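Side-chain contacts in periplasmic binding protein (Roseiflexus sp. RS-1, PDB 5GJ3), which binds heme, here two molecules at once, in the periplasm and probably passes it on for uptake by a bacterial heme-acquisition system: residues 10-15 and 71-76; 88-93 and 105-110; 15-20 and 246-251. All blocks are in the same frame, centred on the assembly; numbering follows the deposited sequence.

Contact 1: residues 10-15 and 71-76; sequences SLNGDI and EAAGPP. With ZN (zinc ion), chain D.
Ala73 meets two side chains of residues 10-15 through its single methyl: Leu11 CD1 packs alongside at 3.9 Å from Ala73 CB, and Asn12 OD1 lies 3.9 Å from the same carbon. Both Leu11 and Asn12 point their CB atoms at the loop 71-76, and in both CG lies opposite the carbonyl carbon (chi1 -52° in Asn12), which sends both side chains toward the loop, where they reach the Ala73 methyl from different directions. The Asn12 amide is turned so that ND2 faces the other alanine, with Ala72 CB 3.7 Å away. ND2 also comes within 3.5 Å of Ala73 N, but both are donors, so this is mere proximity and no hydrogen bond crosses between the segments. The polar partners of the amide lie elsewhere: OD1 accepts from the backbone N of Asp70, while ND2 donates to Gln51 OE1, and these two bonds fix its rotation. Two residues on, at the start of helix 13-21, Asp14 OD2 binds the zinc ion at 2.1 Å, and water 1 is a further ligand at 1.9 Å. Asp70 and Asp94 complete the site, and Lys104 donates to the same OD2. Chemically, then, the interface is modest, 146 Å² in all, and made by van der Waals contact, with the buried amide satisfied from outside; the three carboxylates drawn together beside it are probably kept compatible by the cation and the nearby lysine.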
loop_
_atom_site.group_PDB
_atom_site.type_symbol
_atom_site.label_atom_id
_atom_site.label_comp_id
_atom_site.label_asym_id
_atom_site.label_seq_id
_atom_site.Cartn_x
_atom_site.Cartn_y
_atom_site.Cartn_z
ATOM N N SER A 10 -2.863 -11.525 -12.788
ATOM C CA SER A 10 -2.609 -10.191 -12.270
ATOM C C SER A 10 -1.252 -10.192 -11.528
ATOM O O SER A 10 -1.012 -11.023 -10.617
ATOM C CB SER A 10 -3.746 -9.787 -11.362
ATOM O OG SER A 10 -3.380 -8.582 -10.708
ATOM N N LEU A 11 -0.362 -9.275 -11.893
ATOM C CA LEU A 11 1.009 -9.310 -11.378
ATOM C C LEU A 11 1.271 -8.602 -10.005
ATOM O O LEU A 11 2.351 -8.776 -9.420
ATOM C CB LEU A 11 2.004 -8.766 -12.446
ATOM C CG LEU A 11 1.891 -9.451 -13.827
ATOM C CD1 LEU A 11 2.893 -8.773 -14.741
ATOM C CD2 LEU A 11 2.220 -10.942 -13.690
ATOM N N ASN A 12 0.323 -7.811 -9.536
ATOM C CA ASN A 12 0.552 -7.019 -8.326
ATOM C C ASN A 12 -0.681 -7.061 -7.474
ATOM O O ASN A 12 -1.799 -7.054 -7.995
ATOM C CB ASN A 12 0.896 -5.544 -8.633
ATOM C CG ASN A 12 2.003 -5.426 -9.613
ATOM O OD1 ASN A 12 1.785 -5.422 -10.825
ATOM N ND2 ASN A 12 3.212 -5.433 -9.115
ATOM N N GLY A 13 -0.477 -7.113 -6.152
ATOM C CA GLY A 13 -1.615 -7.091 -5.221
ATOM C C GLY A 13 -2.621 -5.971 -5.366
ATOM O O GLY A 13 -3.815 -6.210 -5.238
ATOM N N ASP A 14 -2.165 -4.735 -5.642
ATOM C CA ASP A 14 -3.082 -3.614 -5.832
ATOM C C ASP A 14 -3.921 -3.643 -7.153
ATOM O O ASP A 14 -5.128 -3.273 -7.186
ATOM C CB ASP A 14 -2.332 -2.270 -5.676
ATOM C CG ASP A 14 -1.135 -2.103 -6.635
ATOM O OD1 ASP A 14 -0.583 -3.110 -7.161
ATOM O OD2 ASP A 14 -0.715 -0.931 -6.854
ATOM N N ILE A 15 -3.303 -4.143 -8.230
ATOM C CA ILE A 15 -4.026 -4.417 -9.491
ATOM C C ILE A 15 -5.097 -5.505 -9.291
ATOM O O ILE A 15 -6.256 -5.340 -9.701
ATOM C CB ILE A 15 -3.019 -4.836 -10.566
ATOM C CG1 ILE A 15 -2.005 -3.690 -10.746
ATOM C CG2 ILE A 15 -3.766 -5.161 -11.859
ATOM C CD1 ILE A 15 -2.622 -2.359 -11.180
ATOM N N GLU A 71 4.242 -0.956 -12.552
ATOM C CA GLU A 71 5.706 -0.835 -12.605
ATOM C C GLU A 71 6.480 -1.615 -11.538
ATOM O O GLU A 71 7.664 -1.843 -11.735
ATOM C CB GLU A 71 6.171 0.649 -12.610
ATOM C CG GLU A 71 5.801 1.415 -11.339
ATOM C CD GLU A 71 6.279 2.874 -11.362
ATOM O OE1 GLU A 71 5.527 3.813 -11.766
ATOM O OE2 GLU A 71 7.447 3.080 -10.979
ATOM N N ALA A 72 5.843 -2.023 -10.437
ATOM C CA ALA A 72 6.505 -2.893 -9.461
ATOM C C ALA A 72 6.748 -4.325 -9.976
ATOM O O ALA A 72 7.582 -5.033 -9.398
ATOM C CB ALA A 72 5.747 -2.940 -8.127
ATOM N N ALA A 73 6.051 -4.752 -11.041
ATOM C CA ALA A 73 6.155 -6.117 -11.520
ATOM C C ALA A 73 7.522 -6.366 -12.111
ATOM O O ALA A 73 8.036 -5.576 -12.916
ATOM C CB ALA A 73 5.078 -6.414 -12.608
ATOM N N GLY A 74 8.104 -7.501 -11.758
ATOM C CA GLY A 74 9.399 -7.907 -12.322
ATOM C C GLY A 74 9.782 -9.343 -11.966
ATOM O O GLY A 74 9.060 -10.020 -11.227
ATOM N N PRO A 75 10.995 -9.779 -12.386
ATOM C CA PRO A 75 12.035 -8.975 -13.044
ATOM C C PRO A 75 11.767 -8.709 -14.525
ATOM O O PRO A 75 10.915 -9.409 -15.145
ATOM C CB PRO A 75 13.281 -9.866 -12.948
ATOM C CG PRO A 75 12.719 -11.267 -12.895
ATOM C CD PRO A 75 11.496 -11.115 -12.004
ATOM N N PRO A 76 12.502 -7.757 -15.129
ATOM C CA PRO A 76 12.262 -7.556 -16.583
ATOM C C PRO A 76 12.329 -8.827 -17.468
ATOM O O PRO A 76 11.581 -8.934 -18.473
ATOM C CB PRO A 76 13.417 -6.602 -16.991
ATOM C CG PRO A 76 13.655 -5.769 -15.771
ATOM C CD PRO A 76 13.470 -6.765 -14.602
HETATM ZN ZN ZN D . 1.288 -1.076 -7.558
HETATM O O HOH W 1 2.498 -2.519 -7.054
#

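Contact 2: residues 88-93 and 105-110; sequences PLAITA and IRFVAQ
Phe107 swings its ring away from its own backbone N (chi1 155°), which lays it out from helix 100-111 toward the strand, and Thr92 places OG1 opposite its backbone N (chi1 -163°), which puts the methyl CG2 between backbone N and carbonyl carbon and over the ring, while CB is brought there by the strand itself. The result is a CH-pi contact: Thr92 CB stands 3.3 Å from the centroid of the Phe107 ring and almost on the ring normal, so it sits over the middle of one face. From there the methyl reaches across one side of that face, with Thr92 CG2 3.4 Å from Phe107 CD2. The hydroxyl falls toward the root of the aromatic side chain instead, Thr92 OG1 being 3.7 Å from Phe107 CG.

The far end of the ring meets Ala90, two residues back on the same side of the strand. Ala90 CB packs 3.7 Å from Phe107 CE1, and the carbonyl oxygen Ala90 O approaches the ring at its edge, near the plane, 3.5 Å from CZ. No hydrogen bond joins the segments, so shape and dispersion carry the 182 Å² interface. Beyond it, Phe107 also touches Ile68 of the neighbouring strand 66-70, and Ile91, whose CB points away from the helix, packs on Leu11.

Strand 89-92 and helix 105-110 run nearly antiparallel, at 167°, with their axes 9.4 Å apart at closest approach. This is the helix-on-sheet packing of a beta-alpha unit: an outermost strand of the parallel four-stranded sheet, in strand order 2-1-3-4, is covered on one side by the helix that follows it, as in the alpha/beta lobes of periplasmic binding proteins.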
loop_
_atom_site.group_PDB
_atom_site.type_symbol
_atom_site.label_atom_id
_atom_site.label_comp_id
_atom_site.label_asym_id
_atom_site.label_seq_id
_atom_site.Cartn_x
_atom_site.Cartn_y
_atom_site.Cartn_z
ATOM N N PRO A 88 -0.983 -11.437 -24.391
ATOM C CA PRO A 88 -1.157 -9.997 -24.189
ATOM C C PRO A 88 -0.740 -9.530 -22.797
ATOM O O PRO A 88 -1.139 -10.104 -21.791
ATOM C CB PRO A 88 -2.671 -9.789 -24.344
ATOM C CG PRO A 88 -3.078 -10.867 -25.321
ATOM C CD PRO A 88 -2.206 -12.055 -24.960
ATOM N N LEU A 89 -0.007 -8.422 -22.762
ATOM C CA LEU A 89 0.537 -7.923 -21.502
ATOM C C LEU A 89 0.373 -6.400 -21.490
ATOM O O LEU A 89 0.582 -5.727 -22.554
ATOM C CB LEU A 89 2.042 -8.296 -21.468
ATOM C CG LEU A 89 2.891 -7.589 -20.391
ATOM C CD1 LEU A 89 2.503 -8.076 -19.030
ATOM C CD2 LEU A 89 4.363 -7.895 -20.671
ATOM N N ALA A 90 -0.044 -5.841 -20.342
ATOM C CA ALA A 90 0.018 -4.378 -20.199
ATOM C C ALA A 90 0.512 -4.028 -18.792
ATOM O O ALA A 90 0.186 -4.734 -17.824
ATOM C CB ALA A 90 -1.347 -3.786 -20.422
ATOM N N ILE A 91 1.298 -2.965 -18.697
ATOM C CA ILE A 91 1.865 -2.532 -17.437
ATOM C C ILE A 91 1.581 -1.036 -17.303
ATOM O O ILE A 91 1.789 -0.293 -18.242
ATOM C CB ILE A 91 3.405 -2.716 -17.405
ATOM C CG1 ILE A 91 3.787 -4.220 -17.481
ATOM C CG2 ILE A 91 4.057 -2.020 -16.151
ATOM C CD1 ILE A 91 3.320 -5.027 -16.275
ATOM N N THR A 92 1.090 -0.615 -16.143
ATOM C CA THR A 92 0.862 0.797 -15.885
ATOM C C THR A 92 1.841 1.426 -14.863
ATOM O O THR A 92 2.504 0.728 -14.089
ATOM C CB THR A 92 -0.592 0.993 -15.388
ATOM O OG1 THR A 92 -0.941 2.377 -15.511
ATOM C CG2 THR A 92 -0.742 0.520 -13.921
ATOM N N ALA A 93 1.935 2.749 -14.849
ATOM C CA ALA A 93 2.749 3.452 -13.825
ATOM C C ALA A 93 2.113 3.288 -12.461
ATOM O O ALA A 93 0.887 3.099 -12.342
ATOM C CB ALA A 93 2.885 4.945 -14.161
ATOM N N ILE A 105 -7.027 2.492 -11.707
ATOM C CA ILE A 105 -8.420 2.048 -11.929
ATOM C C ILE A 105 -8.805 2.183 -13.398
ATOM O O ILE A 105 -9.324 1.216 -13.980
ATOM C CB ILE A 105 -9.429 2.769 -11.002
ATOM C CG1 ILE A 105 -9.261 2.267 -9.554
ATOM C CG2 ILE A 105 -10.878 2.555 -11.477
ATOM C CD1 ILE A 105 -9.805 3.267 -8.556
ATOM N N ARG A 106 -8.519 3.352 -14.003
ATOM C CA ARG A 106 -8.796 3.546 -15.448
ATOM C C ARG A 106 -8.026 2.585 -16.349
ATOM O O ARG A 106 -8.564 2.095 -17.377
ATOM C CB ARG A 106 -8.553 5.010 -15.876
ATOM C CG ARG A 106 -9.491 5.981 -15.148
ATOM C CD ARG A 106 -9.282 7.444 -15.580
ATOM N NE ARG A 106 -10.512 8.163 -15.288
ATOM C CZ ARG A 106 -10.654 9.132 -14.374
ATOM N NH1 ARG A 106 -9.614 9.579 -13.670
ATOM N NH2 ARG A 106 -11.851 9.704 -14.194
ATOM N N PHE A 107 -6.772 2.297 -15.968
ATOM C CA PHE A 107 -5.927 1.365 -16.723
ATOM C C PHE A 107 -6.542 -0.057 -16.746
ATOM O O PHE A 107 -6.685 -0.673 -17.821
ATOM C CB PHE A 107 -4.513 1.360 -16.141
ATOM C CG PHE A 107 -3.728 0.092 -16.399
ATOM C CD1 PHE A 107 -3.125 -0.127 -17.646
ATOM C CD2 PHE A 107 -3.503 -0.824 -15.358
ATOM C CE1 PHE A 107 -2.321 -1.281 -17.876
ATOM C CE2 PHE A 107 -2.702 -1.949 -15.552
ATOM C CZ PHE A 107 -2.091 -2.200 -16.838
ATOM N N VAL A 108 -6.941 -0.543 -15.586
ATOM C CA VAL A 108 -7.525 -1.891 -15.501
ATOM C C VAL A 108 -8.872 -1.898 -16.236
ATOM O O VAL A 108 -9.187 -2.861 -17.005
ATOM C CB VAL A 108 -7.693 -2.372 -14.051
ATOM C CG1 VAL A 108 -8.454 -3.724 -14.005
ATOM C CG2 VAL A 108 -6.325 -2.545 -13.354
ATOM N N ALA A 109 -9.670 -0.857 -16.020
ATOM C CA ALA A 109 -10.997 -0.818 -16.667
ATOM C C ALA A 109 -10.912 -0.864 -18.195
ATOM O O ALA A 109 -11.746 -1.554 -18.839
ATOM C CB ALA A 109 -11.833 0.388 -16.225
ATOM N N GLN A 110 -9.948 -0.131 -18.765
ATOM C CA GLN A 110 -9.766 -0.130 -20.219
ATOM C C GLN A 110 -9.343 -1.508 -20.709
ATOM O O GLN A 110 -9.911 -1.959 -21.682
ATOM C CB GLN A 110 -8.789 0.956 -20.758
ATOM C CG GLN A 110 -8.761 1.019 -22.313
ATOM C CD GLN A 110 -8.012 2.214 -22.935
ATOM O OE1 GLN A 110 -7.867 3.238 -22.302
ATOM N NE2 GLN A 110 -7.551 2.087 -24.219
#

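Contact 3: residues 15-20 and 246-251; sequences ITEIIF and MGPRTG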
loop_
_atom_site.group_PDB
_atom_site.type_symbol
_atom_site.label_atom_id
_atom_site.label_comp_id
_atom_site.label_asym_id
_atom_site.label_seq_id
_atom_site.Cartn_x
_atom_site.Cartn_y
_atom_site.Cartn_z
ATOM N N ILE A 15 -3.303 -4.143 -8.230
ATOM C CA ILE A 15 -4.026 -4.417 -9.491
ATOM C C ILE A 15 -5.097 -5.505 -9.291
ATOM O O ILE A 15 -6.256 -5.340 -9.701
ATOM C CB ILE A 15 -3.019 -4.836 -10.566
ATOM C CG1 ILE A 15 -2.005 -3.690 -10.746
ATOM C CG2 ILE A 15 -3.766 -5.161 -11.859
ATOM C CD1 ILE A 15 -2.622 -2.359 -11.180
ATOM N N THR A 16 -4.726 -6.580 -8.611
ATOM C CA THR A 16 -5.693 -7.646 -8.286
ATOM C C THR A 16 -6.908 -7.088 -7.519
ATOM O O THR A 16 -8.051 -7.321 -7.890
ATOM C CB THR A 16 -5.009 -8.734 -7.464
ATOM O OG1 THR A 16 -3.929 -9.299 -8.214
ATOM C CG2 THR A 16 -6.004 -9.840 -6.994
ATOM N N GLU A 17 -6.648 -6.294 -6.485
ATOM C CA GLU A 17 -7.704 -5.694 -5.676
ATOM C C GLU A 17 -8.619 -4.864 -6.555
ATOM O O GLU A 17 -9.843 -4.865 -6.394
ATOM C CB GLU A 17 -7.101 -4.818 -4.578
ATOM C CG GLU A 17 -8.125 -3.928 -3.898
ATOM C CD GLU A 17 -7.635 -3.334 -2.561
ATOM O OE1 GLU A 17 -6.541 -3.683 -2.043
ATOM O OE2 GLU A 17 -8.384 -2.532 -2.006
ATOM N N ILE A 18 -8.028 -4.161 -7.517
ATOM C CA ILE A 18 -8.794 -3.285 -8.364
ATOM C C ILE A 18 -9.672 -4.177 -9.326
ATOM O O ILE A 18 -10.794 -3.813 -9.615
ATOM C CB ILE A 18 -7.869 -2.372 -9.221
ATOM C CG1 ILE A 18 -7.286 -1.224 -8.367
ATOM C CG2 ILE A 18 -8.663 -1.816 -10.410
ATOM C CD1 ILE A 18 -6.140 -0.508 -9.073
ATOM N N ILE A 19 -9.157 -5.304 -9.822
ATOM C CA ILE A 19 -9.953 -6.155 -10.741
ATOM C C ILE A 19 -11.206 -6.628 -9.975
ATOM O O ILE A 19 -12.327 -6.604 -10.531
ATOM C CB ILE A 19 -9.139 -7.370 -11.254
ATOM C CG1 ILE A 19 -7.985 -6.899 -12.183
ATOM C CG2 ILE A 19 -10.016 -8.392 -12.003
ATOM C CD1 ILE A 19 -6.861 -7.939 -12.286
ATOM N N PHE A 20 -10.988 -7.088 -8.729
ATOM C CA PHE A 20 -12.109 -7.557 -7.884
ATOM C C PHE A 20 -13.079 -6.404 -7.572
ATOM O O PHE A 20 -14.275 -6.585 -7.662
ATOM C CB PHE A 20 -11.597 -8.250 -6.592
ATOM C CG PHE A 20 -11.205 -9.710 -6.798
ATOM C CD1 PHE A 20 -12.148 -10.726 -6.641
ATOM C CD2 PHE A 20 -9.903 -10.056 -7.115
ATOM C CE1 PHE A 20 -11.804 -12.045 -6.844
ATOM C CE2 PHE A 20 -9.542 -11.377 -7.307
ATOM C CZ PHE A 20 -10.502 -12.381 -7.184
ATOM N N MET A 246 -2.393 2.223 -2.553
ATOM C CA MET A 246 -2.825 3.289 -3.480
ATOM C C MET A 246 -3.893 2.766 -4.458
ATOM O O MET A 246 -3.824 2.918 -5.685
ATOM C CB MET A 246 -1.633 3.949 -4.182
ATOM C CG MET A 246 -0.810 4.817 -3.216
ATOM S SD MET A 246 -1.742 6.215 -2.507
ATOM C CE MET A 246 -0.338 7.180 -1.933
ATOM N N GLY A 247 -4.877 2.098 -3.870
ATOM C CA GLY A 247 -5.908 1.433 -4.636
ATOM C C GLY A 247 -7.258 1.945 -4.234
ATOM O O GLY A 247 -7.362 3.079 -3.774
ATOM N N PRO A 248 -8.311 1.110 -4.420
ATOM C CA PRO A 248 -9.664 1.582 -4.212
ATOM C C PRO A 248 -9.977 1.957 -2.744
ATOM O O PRO A 248 -10.903 2.751 -2.510
ATOM C CB PRO A 248 -10.535 0.384 -4.647
ATOM C CG PRO A 248 -9.647 -0.443 -5.530
ATOM C CD PRO A 248 -8.289 -0.295 -4.863
ATOM N N ARG A 249 -9.215 1.413 -1.791
ATOM C CA ARG A 249 -9.420 1.706 -0.364
ATOM C C ARG A 249 -8.604 2.876 0.186
ATOM O O ARG A 249 -8.577 3.098 1.405
ATOM C CB ARG A 249 -9.195 0.434 0.479
ATOM C CG ARG A 249 -10.308 -0.619 0.235
ATOM C CD ARG A 249 -10.008 -1.864 1.075
ATOM N NE ARG A 249 -8.760 -2.477 0.611
ATOM C CZ ARG A 249 -7.968 -3.291 1.308
ATOM N NH1 ARG A 249 -8.218 -3.584 2.571
ATOM N NH2 ARG A 249 -6.866 -3.748 0.756
ATOM N N THR A 250 -7.996 3.656 -0.710
ATOM C CA THR A 250 -7.100 4.735 -0.308
ATOM C C THR A 250 -7.782 5.777 0.580
ATOM O O THR A 250 -7.210 6.190 1.590
ATOM C CB THR A 250 -6.456 5.439 -1.524
ATOM O OG1 THR A 250 -5.676 4.459 -2.215
ATOM C CG2 THR A 250 -5.477 6.580 -1.060
ATOM N N GLY A 251 -8.993 6.193 0.182
ATOM C CA GLY A 251 -9.813 7.092 0.937
ATOM C C GLY A 251 -10.185 6.520 2.306
ATOM O O GLY A 251 -10.242 7.247 3.275
HETATM O O HOH W 2 -6.696 0.115 -1.771
#
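Ile18 and Pro248 mark the closest backbone approach, with CA atoms 6.5 Å apart, where helix 13-21 faces a type I beta turn, Gly247 to Thr250, that leads into helix 250-267. The turn is tightened by its own side chain: Thr250 OG1 donates to Gly247 O over 2.7 Å, from the same face of that carbonyl as Thr250 N.

From the helix, Glu17 extends fully, slides past the proline ring and crosses the Arg249 side chain at about a right angle. Arg249 bends at its third torsion (chi3 -64°), presenting the side of its guanidinium, so that the salt bridge is a side-on, two-nitrogen grip. Arg249 NE donates to Glu17 OE2 at 2.6 Å, and Arg249 NH2 to Glu17 OE1 at 2.8 Å. Both oxygens are met on their syn sides and lie near the guanidinium plane, yet the two flat groups are 47° apart, so the pair is twisted. Water 2 adds a third link, donating to Glu17 OE2 at 3.1 Å and accepting from Arg249 N at 2.8 Å. Beside the salt bridge, Pro248 CD packs 3.6 Å from Glu17 OE2 and 3.8 Å from Ile18 CG1. Arg249 also makes a cation-pi contact with Tyr37. Replacing Glu17 by an alanine would probably leave the Arg249 guanidinium without its carboxylate mate and freer to turn, and strip one side of Pro248.

The turn follows helix 240-244, which comes after strands of the mixed sheet, whereas helix 13-21 belongs with the parallel sheet; the arrangement is consistent with an interlobe contact of the two-lobed periplasmic binding protein fold.

How the contacts relate
Contacts 1 and 3 both use helix 13-21 and share Ile15, their centres being 14 Å apart, and Ser10 OG probably hydrogen-bonds Thr16 OG1 at 2.7 Å. Contact 2 is centred 11 Å from contact 1 and 13 Å from contact 3; its helix packs on helix 13-21 through Val108, next to Phe107, with Val108 CG2 4.0 Å from Ile15 CG2 and Val108 CG1 3.7 Å from Ile19 CG1. Lys104 ties all three together, since it bonds to Asp14, touches Thr92 and Ile18, and makes a weak bond to Met246 O. The zinc ion lies about 7 Å from the Thr92 side chain and about 8 Å from that of Ile18; the side chains of Ala72 and Glu17 lie about 7 Å and about 8 Å from a bound heme.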